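PDB 2INC: TouB protein from Pseudomonas stutzeri, which is a ubiquitin-like component of the toluene o-xylene monooxygenase system and probably contributes to its monooxygenase activity. Local coordinates for residues C[1-9]-C[15-23]. Residues are numbered along the deposited sequence; the frame is centred on the assembly and turned at random.
Sequences TFPIMSNFE and QLVPVDTED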
loop_
_atom_site.group_PDB
_atom_site.type_symbol
_atom_site.label_atom_id
_atom_site.label_comp_id
_atom_site.label_asym_id
_atom_site.label_seq_id
_atom_site.Cartn_x
_atom_site.Cartn_y
_atom_site.Cartn_z
ATOM N N THR C 1 4.279 -2.728 -64.499
ATOM C CA THR C 1 4.169 -2.446 -63.006
ATOM C C THR C 1 5.390 -2.935 -62.254
ATOM O O THR C 1 5.711 -4.113 -62.297
ATOM C CB THR C 1 2.844 -2.977 -62.356
ATOM O OG1 THR C 1 1.999 -1.856 -62.058
ATOM C CG2 THR C 1 3.081 -3.742 -61.049
ATOM N N PHE C 2 6.078 -2.019 -61.576
ATOM C CA PHE C 2 7.426 -2.307 -61.074
ATOM C C PHE C 2 7.682 -1.466 -59.837
ATOM O O PHE C 2 7.548 -0.244 -59.875
ATOM C CB PHE C 2 8.454 -2.009 -62.150
ATOM C CG PHE C 2 9.863 -2.443 -61.811
ATOM C CD1 PHE C 2 10.266 -3.764 -61.983
ATOM C CD2 PHE C 2 10.794 -1.530 -61.349
ATOM C CE1 PHE C 2 11.556 -4.154 -61.693
ATOM C CE2 PHE C 2 12.101 -1.924 -61.069
ATOM C CZ PHE C 2 12.477 -3.236 -61.239
ATOM N N PRO C 3 8.015 -2.131 -58.712
ATOM C CA PRO C 3 8.209 -1.371 -57.473
ATOM C C PRO C 3 9.581 -0.763 -57.408
ATOM O O PRO C 3 10.599 -1.422 -57.687
ATOM C CB PRO C 3 8.048 -2.438 -56.386
ATOM C CG PRO C 3 8.581 -3.714 -57.060
ATOM C CD PRO C 3 8.171 -3.587 -58.520
ATOM N N ILE C 4 9.613 0.510 -57.076
ATOM C CA ILE C 4 10.869 1.101 -56.686
ATOM C C ILE C 4 10.699 1.808 -55.338
ATOM O O ILE C 4 9.564 2.070 -54.880
ATOM C CB ILE C 4 11.453 2.086 -57.773
ATOM C CG1 ILE C 4 10.469 3.207 -58.093
ATOM C CG2 ILE C 4 11.870 1.317 -59.065
ATOM C CD1 ILE C 4 10.718 4.485 -57.382
ATOM N N MET C 5 11.837 2.138 -54.737
ATOM C CA MET C 5 11.927 2.932 -53.493
ATOM C C MET C 5 12.478 4.330 -53.803
ATOM O O MET C 5 13.599 4.497 -54.313
ATOM C CB MET C 5 12.842 2.238 -52.426
ATOM C CG MET C 5 12.418 0.783 -52.044
ATOM S SD MET C 5 10.703 0.663 -51.526
ATOM C CE MET C 5 10.636 -1.020 -50.890
ATOM N N SER C 6 11.694 5.328 -53.455
ATOM C CA SER C 6 11.972 6.706 -53.810
ATOM C C SER C 6 12.588 7.408 -52.641
ATOM O O SER C 6 11.943 7.507 -51.613
ATOM C CB SER C 6 10.623 7.374 -54.125
ATOM O OG SER C 6 10.766 8.787 -54.195
ATOM N N ASN C 7 13.822 7.886 -52.808
ATOM C CA ASN C 7 14.526 8.712 -51.857
ATOM C C ASN C 7 14.529 10.151 -52.454
ATOM O O ASN C 7 15.413 10.526 -53.239
ATOM C CB ASN C 7 15.980 8.200 -51.722
ATOM C CG ASN C 7 16.742 8.868 -50.597
ATOM O OD1 ASN C 7 16.151 9.413 -49.659
ATOM N ND2 ASN C 7 18.062 8.814 -50.667
ATOM N N PHE C 8 13.520 10.934 -52.088
ATOM C CA PHE C 8 13.266 12.210 -52.732
ATOM C C PHE C 8 14.101 13.317 -52.088
ATOM O O PHE C 8 14.208 13.374 -50.841
ATOM C CB PHE C 8 11.778 12.531 -52.671
ATOM C CG PHE C 8 11.346 13.501 -53.739
ATOM C CD1 PHE C 8 10.787 13.033 -54.932
ATOM C CD2 PHE C 8 11.518 14.872 -53.570
ATOM C CE1 PHE C 8 10.379 13.925 -55.942
ATOM C CE2 PHE C 8 11.130 15.765 -54.588
ATOM C CZ PHE C 8 10.578 15.279 -55.768
ATOM N N GLU C 9 14.717 14.187 -52.910
ATOM C CA GLU C 9 15.654 15.160 -52.351
ATOM C C GLU C 9 14.926 16.047 -51.372
ATOM O O GLU C 9 13.777 16.460 -51.627
ATOM C CB GLU C 9 16.322 16.012 -53.429
ATOM C CG GLU C 9 17.261 17.060 -52.868
ATOM C CD GLU C 9 18.091 17.751 -53.965
ATOM O OE1 GLU C 9 17.875 17.482 -55.171
ATOM O OE2 GLU C 9 18.955 18.571 -53.604
ATOM N N GLN C 15 10.401 5.884 -49.691
ATOM C CA GLN C 15 9.023 5.440 -49.802
ATOM C C GLN C 15 8.875 4.480 -50.948
ATOM O O GLN C 15 9.645 4.553 -51.938
ATOM C CB GLN C 15 8.095 6.615 -50.053
ATOM C CG GLN C 15 8.116 7.638 -48.970
ATOM C CD GLN C 15 7.301 8.812 -49.341
ATOM O OE1 GLN C 15 7.783 9.710 -50.068
ATOM N NE2 GLN C 15 6.028 8.830 -48.880
ATOM N N LEU C 16 7.878 3.596 -50.834
ATOM C CA LEU C 16 7.579 2.677 -51.929
ATOM C C LEU C 16 6.713 3.417 -52.979
ATOM O O LEU C 16 5.686 3.990 -52.636
ATOM C CB LEU C 16 6.855 1.438 -51.406
ATOM C CG LEU C 16 6.222 0.484 -52.454
ATOM C CD1 LEU C 16 7.290 -0.262 -53.301
ATOM C CD2 LEU C 16 5.306 -0.500 -51.776
ATOM N N VAL C 17 7.131 3.380 -54.237
ATOM C CA VAL C 17 6.408 4.053 -55.329
ATOM C C VAL C 17 6.370 3.055 -56.498
ATOM O O VAL C 17 7.422 2.710 -57.054
ATOM C CB VAL C 17 7.116 5.353 -55.760
ATOM C CG1 VAL C 17 6.409 5.996 -56.934
ATOM C CG2 VAL C 17 7.163 6.343 -54.618
ATOM N N PRO C 18 5.180 2.530 -56.808
ATOM C CA PRO C 18 5.060 1.699 -58.003
ATOM C C PRO C 18 5.197 2.564 -59.255
ATOM O O PRO C 18 4.657 3.679 -59.327
ATOM C CB PRO C 18 3.647 1.110 -57.899
ATOM C CG PRO C 18 2.897 1.999 -56.998
ATOM C CD PRO C 18 3.903 2.682 -56.091
ATOM N N VAL C 19 5.992 2.099 -60.196
ATOM C CA VAL C 19 6.124 2.802 -61.462
ATOM C C VAL C 19 5.765 1.774 -62.530
ATOM O O VAL C 19 5.463 0.636 -62.197
ATOM C CB VAL C 19 7.559 3.370 -61.686
ATOM C CG1 VAL C 19 7.897 4.433 -60.660
ATOM C CG2 VAL C 19 8.604 2.284 -61.686
ATOM N N ASP C 20 5.789 2.170 -63.797
ATOM C CA ASP C 20 5.568 1.232 -64.901
ATOM C C ASP C 20 6.864 0.976 -65.654
ATOM O O ASP C 20 7.672 1.885 -65.781
ATOM C CB ASP C 20 4.571 1.838 -65.870
ATOM C CG ASP C 20 4.046 0.820 -66.847
ATOM O OD1 ASP C 20 3.073 0.100 -66.492
ATOM O OD2 ASP C 20 4.621 0.755 -67.960
ATOM N N THR C 21 7.068 -0.239 -66.162
ATOM C CA THR C 21 8.287 -0.558 -66.937
ATOM C C THR C 21 8.432 0.318 -68.212
ATOM O O THR C 21 9.536 0.533 -68.727
ATOM C CB THR C 21 8.341 -2.076 -67.301
ATOM O OG1 THR C 21 7.097 -2.485 -67.898
ATOM C CG2 THR C 21 8.557 -2.932 -66.053
ATOM N N GLU C 22 7.310 0.871 -68.661
ATOM C CA GLU C 22 7.285 1.800 -69.796
ATOM C C GLU C 22 7.520 3.291 -69.447
ATOM O O GLU C 22 7.671 4.128 -70.343
ATOM C CB GLU C 22 5.960 1.613 -70.549
ATOM C CG GLU C 22 5.734 0.178 -71.041
ATOM C CD GLU C 22 6.961 -0.380 -71.771
ATOM O OE1 GLU C 22 7.448 -1.492 -71.401
ATOM O OE2 GLU C 22 7.454 0.313 -72.693
ATOM N N ASP C 23 7.531 3.640 -68.164
ATOM C CA ASP C 23 7.769 5.013 -67.782
ATOM C C ASP C 23 9.149 5.454 -68.186
ATOM O O ASP C 23 10.111 4.686 -68.147
ATOM C CB ASP C 23 7.597 5.225 -66.263
ATOM C CG ASP C 23 6.157 5.090 -65.818
ATOM O OD1 ASP C 23 5.262 5.209 -66.685
ATOM O OD2 ASP C 23 5.901 4.853 -64.603
#
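I4 pairs with V17 through two backbone bonds of different geometry: V17 N to I4 O is 2.8 Å and nearly straight at 176°, whereas I4 N reaches V17 O at 3.1 Å from above the carbonyl plane. From I4 CB it is 4.1 Å to V17 O. I4 CG1, set between the backbone N and carbonyl carbon (chi1 58°), closes to 3.3 Å from V17 O. On its other contact I4 CG1 lies 3.8 Å from V19 CG1. I4 CD1 then runs alongside V17, 4.0 Å from V17 CB. F2 with V19 and S6 with Q15 repeat the doubly bonded pattern, alternating with the non-hydrogen-bonded pairs P3–P18 and M5–L16. Alternating pairs between consecutive strands 2-8 and 14-19 mark an antiparallel beta hairpin, the first of the ubiquitin-like fold, and F2, I4, S6, V17 and V19 share one sheet face, where I4 and S6 touch C32 of helix 25-33. The other face carries M5, whose chain, bent at chi2 (-54°), lays M5 SD 3.9 Å from L16 CB. L16 also hydrogen-bonds to the chain of another protein in the assembly. Beyond V19, D20 to D23 form a type I turn, with D20 OD2 accepting E22 N in an Asx turn.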